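Local coordinates for anthranilate-CoA ligase (Stigmatella aurantiaca, PDB 4WV3), which is an AMP-binding enzyme of the ANL clan and carries 5'-O-[(S)-[(2-aminobenzoyl)oxy](hydroxy)phosphoryl]adenosine in its ligand pocket, at residues L103-H114 and N127-I137; A248-S256 and L276-L287. One frame throughout, in Å; residues are numbered along the deposited sequence.

Contact 1 of 2, residues L103-H114 and N127-I137; sequences LRDCRARVLIVH and NLPMLEHIVVI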
loop_
_atom_site.group_PDB
_atom_site.type_symbol
_atom_site.label_atom_id
_atom_site.label_comp_id
_atom_site.label_asym_id
_atom_site.label_seq_id
_atom_site.Cartn_x
_atom_site.Cartn_y
_atom_site.Cartn_z
ATOM N N LEU A 103 -14.392 12.858 5.661
ATOM C CA LEU A 103 -14.658 13.378 6.999
ATOM C C LEU A 103 -16.139 13.330 7.371
ATOM O O LEU A 103 -16.487 13.156 8.540
ATOM C CB LEU A 103 -14.116 14.801 7.141
ATOM C CG LEU A 103 -12.597 14.923 7.014
ATOM C CD1 LEU A 103 -12.146 16.358 7.233
ATOM C CD2 LEU A 103 -11.905 13.982 7.989
ATOM N N ARG A 104 -17.006 13.483 6.377
ATOM C CA ARG A 104 -18.444 13.423 6.607
ATOM C C ARG A 104 -18.900 11.977 6.761
ATOM O O ARG A 104 -19.798 11.677 7.547
ATOM C CB ARG A 104 -19.201 14.082 5.454
ATOM C CG ARG A 104 -20.701 14.198 5.683
ATOM C CD ARG A 104 -21.445 14.448 4.383
ATOM N NE ARG A 104 -20.813 15.491 3.580
ATOM C CZ ARG A 104 -21.034 16.792 3.734
ATOM N NH1 ARG A 104 -21.871 17.218 4.669
ATOM N NH2 ARG A 104 -20.414 17.668 2.957
ATOM N N ASP A 105 -18.271 11.085 6.002
ATOM C CA ASP A 105 -18.657 9.679 5.983
ATOM C C ASP A 105 -18.305 8.963 7.284
ATOM O O ASP A 105 -18.969 8.002 7.670
ATOM C CB ASP A 105 -18.015 8.969 4.787
ATOM C CG ASP A 105 -18.514 7.548 4.612
ATOM O OD1 ASP A 105 -19.698 7.370 4.257
ATOM O OD2 ASP A 105 -17.715 6.611 4.816
ATOM N N CYS A 106 -17.263 9.434 7.963
ATOM C CA CYS A 106 -16.849 8.822 9.223
ATOM C C CYS A 106 -17.260 9.659 10.435
ATOM O O CYS A 106 -16.959 9.300 11.574
ATOM C CB CYS A 106 -15.339 8.557 9.234
ATOM S SG CYS A 106 -14.295 10.034 9.235
ATOM N N ARG A 107 -17.955 10.766 10.175
ATOM C CA ARG A 107 -18.458 11.656 11.223
ATOM C C ARG A 107 -17.372 12.114 12.194
ATOM O O ARG A 107 -17.600 12.185 13.401
ATOM C CB ARG A 107 -19.599 10.993 12.004
ATOM C CG ARG A 107 -20.740 10.481 11.144
ATOM C CD ARG A 107 -21.915 10.020 11.998
ATOM N NE ARG A 107 -22.827 11.115 12.322
ATOM C CZ ARG A 107 -22.770 11.837 13.437
ATOM N NH1 ARG A 107 -21.842 11.585 14.349
ATOM N NH2 ARG A 107 -23.647 12.811 13.639
ATOM N N ALA A 108 -16.195 12.423 11.661
ATOM C CA ALA A 108 -15.056 12.816 12.484
ATOM C C ALA A 108 -15.317 14.105 13.258
ATOM O O ALA A 108 -15.556 15.158 12.668
ATOM C CB ALA A 108 -13.808 12.957 11.625
ATOM N N ARG A 109 -15.274 14.013 14.584
ATOM C CA ARG A 109 -15.434 15.184 15.438
ATOM C C ARG A 109 -14.122 15.950 15.558
ATOM O O ARG A 109 -14.114 17.174 15.698
ATOM C CB ARG A 109 -15.917 14.778 16.830
ATOM C CG ARG A 109 -17.369 14.335 16.898
ATOM C CD ARG A 109 -17.800 14.073 18.338
ATOM N NE ARG A 109 -17.691 15.265 19.178
ATOM C CZ ARG A 109 -16.694 15.502 20.025
ATOM N NH1 ARG A 109 -15.707 14.624 20.157
ATOM N NH2 ARG A 109 -16.681 16.617 20.742
ATOM N N VAL A 110 -13.012 15.219 15.510
ATOM C CA VAL A 110 -11.691 15.818 15.649
ATOM C C VAL A 110 -10.803 15.453 14.463
ATOM O O VAL A 110 -10.774 14.302 14.028
ATOM C CB VAL A 110 -11.010 15.369 16.961
ATOM C CG1 VAL A 110 -9.630 15.992 17.091
ATOM C CG2 VAL A 110 -11.873 15.732 18.160
ATOM N N LEU A 111 -10.088 16.443 13.935
ATOM C CA LEU A 111 -9.146 16.210 12.846
ATOM C C LEU A 111 -7.734 16.637 13.230
ATOM O O LEU A 111 -7.515 17.761 13.681
ATOM C CB LEU A 111 -9.577 16.957 11.582
ATOM C CG LEU A 111 -8.559 16.919 10.437
ATOM C CD1 LEU A 111 -8.422 15.510 9.879
ATOM C CD2 LEU A 111 -8.922 17.906 9.335
ATOM N N ILE A 112 -6.780 15.731 13.050
ATOM C CA ILE A 112 -5.371 16.054 13.235
ATOM C C ILE A 112 -4.724 16.222 11.865
ATOM O O ILE A 112 -4.547 15.252 11.129
ATOM C CB ILE A 112 -4.639 14.962 14.029
ATOM C CG1 ILE A 112 -5.324 14.740 15.379
ATOM C CG2 ILE A 112 -3.179 15.337 14.224
ATOM C CD1 ILE A 112 -4.704 13.638 16.206
ATOM N N VAL A 113 -4.381 17.459 11.524
ATOM C CA VAL A 113 -3.908 17.771 10.180
ATOM C C VAL A 113 -2.604 18.569 10.208
ATOM O O VAL A 113 -2.355 19.340 11.135
ATOM C CB VAL A 113 -4.995 18.540 9.382
ATOM C CG1 VAL A 113 -5.247 19.911 9.995
ATOM C CG2 VAL A 113 -4.619 18.660 7.911
ATOM N N HIS A 114 -1.760 18.361 9.201
ATOM C CA HIS A 114 -0.555 19.165 9.045
ATOM C C HIS A 114 -0.931 20.524 8.463
ATOM O O HIS A 114 -1.969 20.661 7.816
ATOM C CB HIS A 114 0.460 18.459 8.145
ATOM C CG HIS A 114 1.822 19.078 8.173
ATOM N ND1 HIS A 114 2.229 20.024 7.258
ATOM C CD2 HIS A 114 2.868 18.891 9.012
ATOM C CE1 HIS A 114 3.469 20.391 7.529
ATOM N NE2 HIS A 114 3.879 19.718 8.589
ATOM N N ASN A 127 -19.074 22.538 5.414
ATOM C CA ASN A 127 -19.809 21.342 5.015
ATOM C C ASN A 127 -19.559 20.155 5.941
ATOM O O ASN A 127 -19.917 19.022 5.622
ATOM C CB ASN A 127 -19.465 20.959 3.574
ATOM C CG ASN A 127 -19.604 22.123 2.616
ATOM O OD1 ASN A 127 -19.415 23.279 2.996
ATOM N ND2 ASN A 127 -19.939 21.825 1.365
ATOM N N LEU A 128 -18.943 20.422 7.087
ATOM C CA LEU A 128 -18.651 19.379 8.064
ATOM C C LEU A 128 -19.239 19.742 9.423
ATOM O O LEU A 128 -18.540 20.279 10.283
ATOM C CB LEU A 128 -17.143 19.164 8.178
ATOM C CG LEU A 128 -16.447 18.770 6.874
ATOM C CD1 LEU A 128 -14.945 18.688 7.070
ATOM C CD2 LEU A 128 -16.999 17.451 6.351
ATOM N N PRO A 129 -20.532 19.443 9.619
ATOM C CA PRO A 129 -21.275 19.825 10.824
ATOM C C PRO A 129 -20.795 19.103 12.079
ATOM O O PRO A 129 -20.986 19.611 13.184
ATOM C CB PRO A 129 -22.712 19.407 10.493
ATOM C CG PRO A 129 -22.562 18.307 9.502
ATOM C CD PRO A 129 -21.365 18.676 8.677
ATOM N N MET A 130 -20.182 17.937 11.913
ATOM C CA MET A 130 -19.720 17.156 13.056
ATOM C C MET A 130 -18.305 17.526 13.487
ATOM O O MET A 130 -17.928 17.322 14.641
ATOM C CB MET A 130 -19.807 15.656 12.759
ATOM C CG MET A 130 -21.228 15.127 12.647
ATOM S SD MET A 130 -22.218 15.487 14.111
ATOM C CE MET A 130 -21.208 14.753 15.397
ATOM N N LEU A 131 -17.524 18.069 12.558
ATOM C CA LEU A 131 -16.145 18.446 12.850
ATOM C C LEU A 131 -16.092 19.641 13.799
ATOM O O LEU A 131 -16.443 20.758 13.422
ATOM C CB LEU A 131 -15.386 18.759 11.558
ATOM C CG LEU A 131 -13.881 18.994 11.698
ATOM C CD1 LEU A 131 -13.216 17.822 12.407
ATOM C CD2 LEU A 131 -13.242 19.229 10.338
ATOM N N GLU A 132 -15.652 19.398 15.030
ATOM C CA GLU A 132 -15.600 20.448 16.043
ATOM C C GLU A 132 -14.190 20.989 16.269
ATOM O O GLU A 132 -13.980 22.203 16.295
ATOM C CB GLU A 132 -16.177 19.951 17.372
ATOM C CG GLU A 132 -17.658 19.614 17.328
ATOM C CD GLU A 132 -18.265 19.505 18.714
ATOM O OE1 GLU A 132 -17.914 20.331 19.584
ATOM O OE2 GLU A 132 -19.088 18.593 18.937
ATOM N N HIS A 133 -13.227 20.089 16.437
ATOM C CA HIS A 133 -11.868 20.491 16.778
ATOM C C HIS A 133 -10.848 20.088 15.719
ATOM O O HIS A 133 -10.764 18.924 15.330
ATOM C CB HIS A 133 -11.466 19.911 18.135
ATOM C CG HIS A 133 -12.414 20.251 19.241
ATOM N ND1 HIS A 133 -13.257 19.321 19.811
ATOM C CD2 HIS A 133 -12.659 21.421 19.878
ATOM C CE1 HIS A 133 -13.977 19.902 20.755
ATOM N NE2 HIS A 133 -13.633 21.176 20.815
ATOM N N ILE A 134 -10.071 21.063 15.259
ATOM C CA ILE A 134 -8.994 20.802 14.315
ATOM C C ILE A 134 -7.639 21.063 14.963
ATOM O O ILE A 134 -7.304 22.203 15.283
ATOM C CB ILE A 134 -9.128 21.672 13.053
ATOM C CG1 ILE A 134 -10.426 21.339 12.315
ATOM C CG2 ILE A 134 -7.929 21.474 12.139
ATOM C CD1 ILE A 134 -10.632 22.140 11.047
ATOM N N VAL A 135 -6.867 19.998 15.164
ATOM C CA VAL A 135 -5.529 20.116 15.732
ATOM C C VAL A 135 -4.486 20.156 14.622
ATOM O O VAL A 135 -4.451 19.279 13.759
ATOM C CB VAL A 135 -5.211 18.952 16.686
ATOM C CG1 VAL A 135 -3.790 19.076 17.213
ATOM C CG2 VAL A 135 -6.210 18.922 17.832
ATOM N N VAL A 136 -3.635 21.178 14.648
ATOM C CA VAL A 136 -2.696 21.409 13.557
ATOM C C VAL A 136 -1.253 21.066 13.919
ATOM O O VAL A 136 -0.730 21.521 14.936
ATOM C CB VAL A 136 -2.764 22.868 13.061
ATOM C CG1 VAL A 136 -1.763 23.097 11.939
ATOM C CG2 VAL A 136 -4.174 23.199 12.600
ATOM N N ILE A 137 -0.619 20.257 13.075
ATOM C CA ILE A 137 0.789 19.920 13.235
ATOM C C ILE A 137 1.650 20.842 12.379
ATOM O O ILE A 137 1.420 20.974 11.176
ATOM C CB ILE A 137 1.067 18.468 12.817
ATOM C CG1 ILE A 137 0.178 17.501 13.600
ATOM C CG2 ILE A 137 2.537 18.131 13.010
ATOM C CD1 ILE A 137 0.224 16.085 13.078
#

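Contact 2 of 2, residues A248-S256 and L276-L287; sequences ASNVLSTIS and LKDFSQHDLSSL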
loop_
_atom_site.group_PDB
_atom_site.type_symbol
_atom_site.label_atom_id
_atom_site.label_comp_id
_atom_site.label_asym_id
_atom_site.label_seq_id
_atom_site.Cartn_x
_atom_site.Cartn_y
_atom_site.Cartn_z
ATOM N N ALA A 248 13.272 10.121 -6.358
ATOM C CA ALA A 248 13.890 8.837 -6.043
ATOM C C ALA A 248 15.277 8.982 -5.421
ATOM O O ALA A 248 15.725 8.110 -4.678
ATOM C CB ALA A 248 13.955 7.961 -7.287
ATOM N N SER A 249 15.953 10.085 -5.728
ATOM C CA SER A 249 17.299 10.319 -5.217
ATOM C C SER A 249 17.299 10.534 -3.706
ATOM O O SER A 249 18.178 10.038 -3.001
ATOM C CB SER A 249 17.942 11.516 -5.921
ATOM O OG SER A 249 19.270 11.717 -5.470
ATOM N N ASN A 250 16.312 11.276 -3.213
ATOM C CA ASN A 250 16.189 11.526 -1.782
ATOM C C ASN A 250 15.835 10.262 -1.009
ATOM O O ASN A 250 16.191 10.117 0.160
ATOM C CB ASN A 250 15.154 12.617 -1.508
ATOM C CG ASN A 250 15.582 13.970 -2.033
ATOM O OD1 ASN A 250 16.769 14.216 -2.253
ATOM N ND2 ASN A 250 14.617 14.861 -2.234
ATOM N N VAL A 251 15.128 9.352 -1.671
ATOM C CA VAL A 251 14.768 8.077 -1.067
ATOM C C VAL A 251 16.020 7.240 -0.820
ATOM O O VAL A 251 16.191 6.665 0.255
ATOM C CB VAL A 251 13.796 7.285 -1.963
ATOM C CG1 VAL A 251 13.400 5.979 -1.292
ATOM C CG2 VAL A 251 12.567 8.121 -2.273
ATOM N N LEU A 252 16.895 7.188 -1.818
ATOM C CA LEU A 252 18.133 6.422 -1.719
ATOM C C LEU A 252 19.086 7.029 -0.698
ATOM O O LEU A 252 19.886 6.322 -0.083
ATOM C CB LEU A 252 18.816 6.330 -3.083
ATOM C CG LEU A 252 18.019 5.616 -4.176
ATOM C CD1 LEU A 252 18.792 5.615 -5.483
ATOM C CD2 LEU A 252 17.677 4.198 -3.749
ATOM N N SER A 253 18.997 8.343 -0.522
ATOM C CA SER A 253 19.844 9.044 0.434
ATOM C C SER A 253 19.380 8.776 1.861
ATOM O O SER A 253 20.192 8.701 2.784
ATOM C CB SER A 253 19.837 10.544 0.149
ATOM O OG SER A 253 20.110 10.788 -1.218
ATOM N N THR A 254 18.069 8.636 2.032
ATOM C CA THR A 254 17.497 8.281 3.324
ATOM C C THR A 254 17.999 6.902 3.739
ATOM O O THR A 254 18.313 6.668 4.908
ATOM C CB THR A 254 15.955 8.296 3.279
ATOM O OG1 THR A 254 15.499 9.626 3.004
ATOM C CG2 THR A 254 15.369 7.836 4.605
ATOM N N ILE A 255 18.087 6.000 2.767
ATOM C CA ILE A 255 18.641 4.669 2.990
ATOM C C ILE A 255 20.097 4.760 3.445
ATOM O O ILE A 255 20.531 4.015 4.323
ATOM C CB ILE A 255 18.547 3.802 1.714
ATOM C CG1 ILE A 255 17.084 3.627 1.298
ATOM C CG2 ILE A 255 19.206 2.447 1.928
ATOM C CD1 ILE A 255 16.894 2.754 0.076
ATOM N N SER A 256 20.842 5.687 2.853
ATOM C CA SER A 256 22.243 5.878 3.208
ATOM C C SER A 256 22.403 6.473 4.604
ATOM O O SER A 256 23.244 6.027 5.384
ATOM C CB SER A 256 22.945 6.769 2.179
ATOM O OG SER A 256 23.052 6.115 0.928
ATOM N N LEU A 276 17.859 6.314 -12.467
ATOM C CA LEU A 276 18.863 7.305 -12.100
ATOM C C LEU A 276 20.230 6.921 -12.657
ATOM O O LEU A 276 20.669 5.779 -12.516
ATOM C CB LEU A 276 18.941 7.452 -10.580
ATOM C CG LEU A 276 17.668 7.920 -9.874
ATOM C CD1 LEU A 276 17.855 7.905 -8.366
ATOM C CD2 LEU A 276 17.272 9.305 -10.353
ATOM N N LYS A 277 20.897 7.879 -13.293
ATOM C CA LYS A 277 22.207 7.636 -13.884
ATOM C C LYS A 277 23.256 7.392 -12.803
ATOM O O LYS A 277 24.286 6.767 -13.054
ATOM C CB LYS A 277 22.624 8.814 -14.765
ATOM C CG LYS A 277 22.852 10.104 -13.997
ATOM C CD LYS A 277 23.143 11.263 -14.931
ATOM C CE LYS A 277 23.367 12.548 -14.151
ATOM N NZ LYS A 277 23.466 13.731 -15.050
ATOM N N ASP A 278 22.983 7.887 -11.599
ATOM C CA ASP A 278 23.905 7.746 -10.480
ATOM C C ASP A 278 23.278 6.936 -9.351
ATOM O O ASP A 278 23.392 7.296 -8.178
ATOM C CB ASP A 278 24.328 9.124 -9.967
ATOM C CG ASP A 278 23.147 9.985 -9.564
ATOM O OD1 ASP A 278 22.015 9.689 -10.004
ATOM O OD2 ASP A 278 23.351 10.959 -8.812
ATOM N N PHE A 279 22.618 5.841 -9.713
ATOM C CA PHE A 279 21.947 4.987 -8.740
ATOM C C PHE A 279 22.924 4.370 -7.744
ATOM O O PHE A 279 22.664 4.339 -6.541
ATOM C CB PHE A 279 21.163 3.880 -9.451
ATOM C CG PHE A 279 20.659 2.808 -8.529
ATOM C CD1 PHE A 279 19.517 3.007 -7.775
ATOM C CD2 PHE A 279 21.330 1.600 -8.415
ATOM C CE1 PHE A 279 19.052 2.023 -6.924
ATOM C CE2 PHE A 279 20.870 0.613 -7.565
ATOM C CZ PHE A 279 19.729 0.825 -6.819
ATOM N N SER A 280 24.050 3.883 -8.254
ATOM C CA SER A 280 25.020 3.165 -7.434
ATOM C C SER A 280 25.834 4.089 -6.530
ATOM O O SER A 280 26.587 3.624 -5.675
ATOM C CB SER A 280 25.954 2.338 -8.319
ATOM O OG SER A 280 26.618 3.158 -9.263
ATOM N N GLN A 281 25.676 5.396 -6.716
ATOM C CA GLN A 281 26.430 6.367 -5.928
ATOM C C GLN A 281 25.927 6.463 -4.488
ATOM O O GLN A 281 26.573 7.077 -3.639
ATOM C CB GLN A 281 26.406 7.742 -6.599
ATOM C CG GLN A 281 27.063 7.769 -7.970
ATOM C CD GLN A 281 28.539 7.420 -7.923
ATOM O OE1 GLN A 281 29.213 7.649 -6.918
ATOM N NE2 GLN A 281 29.048 6.859 -9.013
ATOM N N HIS A 282 24.778 5.854 -4.220
ATOM C CA HIS A 282 24.226 5.831 -2.871
ATOM C C HIS A 282 24.573 4.518 -2.179
ATOM O O HIS A 282 24.522 3.451 -2.792
ATOM C CB HIS A 282 22.708 6.014 -2.908
ATOM C CG HIS A 282 22.261 7.197 -3.707
ATOM N ND1 HIS A 282 22.095 8.449 -3.155
ATOM C CD2 HIS A 282 21.940 7.319 -5.017
ATOM C CE1 HIS A 282 21.692 9.291 -4.090
ATOM N NE2 HIS A 282 21.591 8.630 -5.229
ATOM N N ASP A 283 24.929 4.599 -0.902
ATOM C CA ASP A 283 25.274 3.410 -0.132
ATOM C C ASP A 283 24.021 2.686 0.350
ATOM O O ASP A 283 23.295 3.183 1.212
ATOM C CB ASP A 283 26.169 3.778 1.054
ATOM C CG ASP A 283 26.579 2.569 1.869
ATOM O OD1 ASP A 283 26.639 1.458 1.301
ATOM O OD2 ASP A 283 26.847 2.729 3.079
ATOM N N LEU A 284 23.776 1.508 -0.214
ATOM C CA LEU A 284 22.602 0.710 0.127
ATOM C C LEU A 284 23.005 -0.597 0.805
ATOM O O LEU A 284 22.275 -1.586 0.750
ATOM C CB LEU A 284 21.783 0.404 -1.130
ATOM C CG LEU A 284 20.733 1.413 -1.607
ATOM C CD1 LEU A 284 21.341 2.770 -1.916
ATOM C CD2 LEU A 284 20.008 0.867 -2.826
ATOM N N SER A 285 24.167 -0.593 1.451
ATOM C CA SER A 285 24.733 -1.811 2.025
ATOM C C SER A 285 24.002 -2.308 3.274
ATOM O O SER A 285 24.075 -3.489 3.609
ATOM C CB SER A 285 26.220 -1.617 2.332
ATOM O OG SER A 285 26.418 -0.582 3.277
ATOM N N SER A 286 23.304 -1.409 3.961
ATOM C CA SER A 286 22.580 -1.778 5.172
ATOM C C SER A 286 21.393 -2.685 4.852
ATOM O O SER A 286 20.949 -3.468 5.694
ATOM C CB SER A 286 22.118 -0.530 5.926
ATOM O OG SER A 286 21.278 0.273 5.119
ATOM N N LEU A 287 20.891 -2.578 3.625
ATOM C CA LEU A 287 19.777 -3.397 3.165
ATOM C C LEU A 287 20.144 -4.876 3.132
ATOM O O LEU A 287 21.183 -5.255 2.592
ATOM C CB LEU A 287 19.335 -2.944 1.771
ATOM C CG LEU A 287 18.039 -2.140 1.651
ATOM C CD1 LEU A 287 17.899 -1.145 2.789
ATOM C CD2 LEU A 287 17.992 -1.422 0.310
HETATM O O HOH W 1 20.480 9.783 -7.321
#

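Contact 1 of 2, residues L103-H114 and N127-I137
Asn-127 presents its backbone O to one face of the Arg-104 guanidinium, whose NH2 is salt-bridged to Glu-100. Leu-128 CD1 meets Leu-103 CD1 at 3.6 Å against the end of helix 96-105. Met-130 CG, anti to the carbonyl carbon (chi1 -69°), lies over one face of the Arg-107 guanidinium, and bends at chi2 and chi3 carry SD toward NH2 and CE toward NH1. Leu-131 fits CD1 against Leu-111 CB (3.8 Å). At Glu-132 the backbones begin to bond: Arg-109 O accepts from Glu-132 N at 2.8 Å and from His-133 N at 3.1 Å. Glu-132 and Arg-109 run side by side, with a long salt bridge from Arg-109 NH2 to Glu-132 OE2 (3.6 Å), while Arg-109 NH2 also bonds Leu-55 O. His-133 O takes Leu-111 N. Ile-134 CG2 packs on Val-113 CG1 at 3.8 Å, on the face covered by helix 118-122. Val-135 N reaches Leu-111 O and Val-135 O takes Val-113 N. Ile-137 N closes on Val-113 O, and Ile-137 CD1 touches Ile-112 CG2 (3.7 Å) on the other face. This is the parallel strand pair of a beta-alpha-beta unit within a five-stranded parallel sheet.

Contact 2 of 2, residues A248-S256 and L276-L287
The helical turns of 248-256 run beside the irregular chain 276-287, which enters through a type I turn at Leu-276 to Phe-279, comes nearest at Ser-256 and Asp-283 (CA to CA 5.1 Å), and leaves through a second type I turn at Leu-284 to Leu-287. Leu-252 is the central side chain. Its CB sits over one face of the His-282 imidazole in a CH-pi contact, 3.8 Å from the ring centroid and 18° off the normal, and its CD1, beside the ring, meets Phe-279 CD1 (3.5 Å) and Leu-276 CD1 (3.8 Å). The imidazole is also held at its edge, where a water in the ring plane bonds NE2. The same water bonds Ser-249 OG at 2.9 Å and donates to Asp-278 OD1, so it links the helix to Asp-278 within the first turn and to His-282 beyond it. Ser-249 can take part because its OG stands anti to its own N (chi1 -178°), while Ser-253 OG instead turns back to donate to Ser-249 O.

Farther along, Ser-256 OG donates to Asp-283 O at 3.0 Å. Asp-283 OD1 accepts from Ser-285 N, an Asx turn, and from Ser-285 OG as well, just ahead of the second turn. Ile-255 CG2 touches both Leu-284 CG (4.0 Å) and Leu-287 CD1. Ser-286 OG is bonded to Pro-260 O. Beyond the contact, Val-251 and Ile-255 rest on Phe-213 of strand 211-214 and Phe-263 of strand 262-265, while Phe-279 and Leu-284 pack against Trp-305 of helix 299-309.

In the fold
Both contacts belong to the AMP-binding part of the chain but lie far apart in it: their centres are 38 Å apart, their nearest atoms about 16 Å apart, and contact 1 closes before contact 2 opens. Their centres lie about 24 and 22 Å from the centre of the chain. Contact 1 belongs to the five-stranded parallel sheet, contact 2 to the helical layer and loop beside the larger mixed sheet that includes strands 211-214, 262-265 and 289-292. The residues lining the ligand pocket fall between 175 and 506, so contact 1 supplies none of them. Asp-105 bonds Tyr-174 through OD2, His-379 through OD1 and Trp-378 through its backbone O, joining contact 1 to later parts of the chain.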